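Local coordinates for protein transferrin (Manduca sexta, PDB 6WB6) that transports iron in the insect, binding a single ferric ion per molecule together with a carbonate anion, at residues 124-129 and 267-272. Numbering follows the deposited sequence.
Sequences YKIPLT and SWAARP. With NAG (2-acetamido-2-deoxy-beta-D-glucopyranose), chain C.
Ile126 and Pro127, on helix 121-131 of the transferrin fold, pack against Trp268 and Ala269 at strand 269-271 of the mixed sheet whose neighbouring strand 90-97 carries the iron ligand Tyr90. Contact is tight around the two branches of Ile126. With CG1 beside the backbone N (chi1 -72°), CG2 is held anti to that N and sits over one face of the Trp268 indole. There Ile126 CG2 makes a CH-pi contact with the five-membered ring, 3.9 Å from the centroid and 29° off the normal. The same methyl, Ile126 CG2, comes as near as 3.5 Å to Trp268 NE1. The other branch points toward the strand, where Ile126 CD1 meets Ala269 CB at 3.8 Å. Farther out on the indole, the benzo ring takes the next residue of the helix: Pro127 CA lies 3.9 Å from Trp268 CZ2, and the pyrrolidine touches the same carbon more loosely through CG. No hydrogen bond joins the two segments, so the join is apolar, while the strand is tied by backbone bonds of Ala269 to Ala92 and of Arg271 to Tyr90.

The contact loosens toward both ends of the strand segment. Beyond Ala269, the CB of Ala270 turns away from the helix. The extended Arg271, partly exposed, lines the carbonate pocket, and its NH1 hydrogen-bonds the hydroxyl of Tyr90; Lys125 NZ stays 6.4 Å from Arg271 NE. Before Trp268, Ser267 is partly exposed. On the side of the chain away from Ile126, the glycan lies against the backbone of Ser267, Trp268 and Ala269: the acetamido oxygen O7 of the NAG is 3.3 Å from Ala269 CA, and the Trp268 carbonyl oxygen accepts a hydrogen bond from Asn337 ND2.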
loop_
_atom_site.group_PDB
_atom_site.type_symbol
_atom_site.label_atom_id
_atom_site.label_comp_id
_atom_site.label_asym_id
_atom_site.label_seq_id
_atom_site.Cartn_x
_atom_site.Cartn_y
_atom_site.Cartn_z
ATOM N N TYR A 124 9.113 0.181 17.740
ATOM C CA TYR A 124 7.660 0.053 17.788
ATOM C C TYR A 124 7.143 -1.387 17.802
ATOM O O TYR A 124 6.510 -1.807 18.782
ATOM C CB TYR A 124 7.077 0.807 16.609
ATOM C CG TYR A 124 5.609 0.988 16.640
ATOM C CD1 TYR A 124 5.037 2.097 17.255
ATOM C CD2 TYR A 124 4.772 0.064 16.038
ATOM C CE1 TYR A 124 3.658 2.281 17.260
ATOM C CE2 TYR A 124 3.385 0.230 16.046
ATOM C CZ TYR A 124 2.833 1.330 16.648
ATOM O OH TYR A 124 1.452 1.480 16.633
ATOM N N LYS A 125 7.387 -2.132 16.719
ATOM C CA LYS A 125 6.878 -3.491 16.602
ATOM C C LYS A 125 7.451 -4.399 17.666
ATOM O O LYS A 125 6.727 -5.196 18.255
ATOM C CB LYS A 125 7.189 -4.060 15.219
ATOM C CG LYS A 125 6.650 -3.199 14.080
ATOM C CD LYS A 125 6.711 -3.887 12.743
ATOM C CE LYS A 125 8.131 -3.956 12.195
ATOM N NZ LYS A 125 8.173 -4.752 10.908
ATOM N N ILE A 126 8.747 -4.307 17.923
ATOM C CA ILE A 126 9.357 -5.155 18.940
ATOM C C ILE A 126 8.811 -4.719 20.302
ATOM O O ILE A 126 8.241 -5.550 21.035
ATOM C CB ILE A 126 10.891 -5.092 18.833
ATOM C CG1 ILE A 126 11.338 -5.845 17.564
ATOM C CG2 ILE A 126 11.583 -5.630 20.080
ATOM C CD1 ILE A 126 12.814 -5.932 17.411
ATOM N N PRO A 127 8.916 -3.452 20.684
ATOM C CA PRO A 127 8.354 -3.074 21.991
ATOM C C PRO A 127 6.911 -3.520 22.158
ATOM O O PRO A 127 6.528 -4.011 23.225
ATOM C CB PRO A 127 8.495 -1.557 21.992
ATOM C CG PRO A 127 9.717 -1.308 21.240
ATOM C CD PRO A 127 9.714 -2.341 20.113
ATOM N N LEU A 128 6.090 -3.363 21.127
ATOM C CA LEU A 128 4.713 -3.803 21.260
ATOM C C LEU A 128 4.649 -5.306 21.454
ATOM O O LEU A 128 3.873 -5.787 22.284
ATOM C CB LEU A 128 3.895 -3.366 20.052
ATOM C CG LEU A 128 3.387 -1.932 20.069
ATOM C CD1 LEU A 128 2.905 -1.491 18.696
ATOM C CD2 LEU A 128 2.265 -1.765 21.050
ATOM N N THR A 129 5.492 -6.061 20.725
ATOM C CA THR A 129 5.463 -7.515 20.812
ATOM C C THR A 129 5.787 -7.989 22.218
ATOM O O THR A 129 5.162 -8.932 22.714
ATOM C CB THR A 129 6.452 -8.143 19.788
ATOM O OG1 THR A 129 6.035 -7.833 18.454
ATOM C CG2 THR A 129 6.521 -9.676 19.922
ATOM N N SER A 267 19.324 -7.478 24.813
ATOM C CA SER A 267 18.409 -7.162 23.724
ATOM C C SER A 267 17.292 -8.185 23.724
ATOM O O SER A 267 17.554 -9.382 23.780
ATOM C CB SER A 267 19.139 -7.164 22.374
ATOM O OG SER A 267 18.224 -7.149 21.284
ATOM N N TRP A 268 16.048 -7.720 23.688
ATOM C CA TRP A 268 14.932 -8.656 23.716
ATOM C C TRP A 268 14.593 -9.238 22.347
ATOM O O TRP A 268 13.932 -10.283 22.279
ATOM C CB TRP A 268 13.674 -8.009 24.320
ATOM C CG TRP A 268 13.327 -6.597 23.934
ATOM C CD1 TRP A 268 13.892 -5.827 22.953
ATOM C CD2 TRP A 268 12.320 -5.781 24.551
ATOM N NE1 TRP A 268 13.296 -4.591 22.926
ATOM C CE2 TRP A 268 12.329 -4.539 23.897
ATOM C CE3 TRP A 268 11.412 -5.988 25.595
ATOM C CZ2 TRP A 268 11.467 -3.511 24.246
ATOM C CZ3 TRP A 268 10.561 -4.973 25.937
ATOM C CH2 TRP A 268 10.594 -3.740 25.264
ATOM N N ALA A 269 15.010 -8.595 21.262
ATOM C CA ALA A 269 14.822 -9.163 19.937
ATOM C C ALA A 269 15.744 -8.460 18.965
ATOM O O ALA A 269 16.228 -7.353 19.231
ATOM C CB ALA A 269 13.370 -9.045 19.476
ATOM N N ALA A 270 15.949 -9.103 17.807
ATOM C CA ALA A 270 16.764 -8.540 16.746
ATOM C C ALA A 270 16.024 -8.635 15.420
ATOM O O ALA A 270 15.215 -9.524 15.206
ATOM C CB ALA A 270 18.103 -9.268 16.629
ATOM N N ARG A 271 16.287 -7.697 14.540
ATOM C CA ARG A 271 15.872 -7.869 13.160
ATOM C C ARG A 271 16.891 -8.749 12.446
ATOM O O ARG A 271 18.082 -8.397 12.405
ATOM C CB ARG A 271 15.739 -6.538 12.472
ATOM C CG ARG A 271 15.161 -6.634 11.104
ATOM C CD ARG A 271 15.007 -5.262 10.581
ATOM N NE ARG A 271 14.331 -5.239 9.299
ATOM C CZ ARG A 271 14.125 -4.127 8.611
ATOM N NH1 ARG A 271 14.524 -2.951 9.095
ATOM N NH2 ARG A 271 13.526 -4.192 7.447
ATOM N N PRO A 272 16.495 -9.904 11.925
ATOM C CA PRO A 272 17.459 -10.758 11.239
ATOM C C PRO A 272 17.875 -10.135 9.923
ATOM O O PRO A 272 17.158 -9.314 9.347
ATOM C CB PRO A 272 16.686 -12.063 11.005
ATOM C CG PRO A 272 15.394 -11.924 11.777
ATOM C CD PRO A 272 15.129 -10.462 11.816
HETATM C C1 NAG C . 14.957 -13.726 23.006
HETATM C C2 NAG C . 16.306 -13.136 23.370
HETATM C C3 NAG C . 16.892 -13.659 24.687
HETATM C C4 NAG C . 15.846 -13.797 25.798
HETATM C C5 NAG C . 14.502 -14.302 25.276
HETATM C C6 NAG C . 13.427 -14.054 26.309
HETATM C C7 NAG C . 17.504 -12.485 21.322
HETATM C C8 NAG C . 18.601 -12.915 20.398
HETATM N N2 NAG C . 17.227 -13.372 22.276
HETATM O O3 NAG C . 17.899 -12.714 25.081
HETATM O O4 NAG C . 16.211 -14.785 26.772
HETATM O O5 NAG C . 14.067 -13.623 24.101
HETATM O O6 NAG C . 13.444 -12.654 26.559
HETATM O O7 NAG C . 16.941 -11.405 21.199
#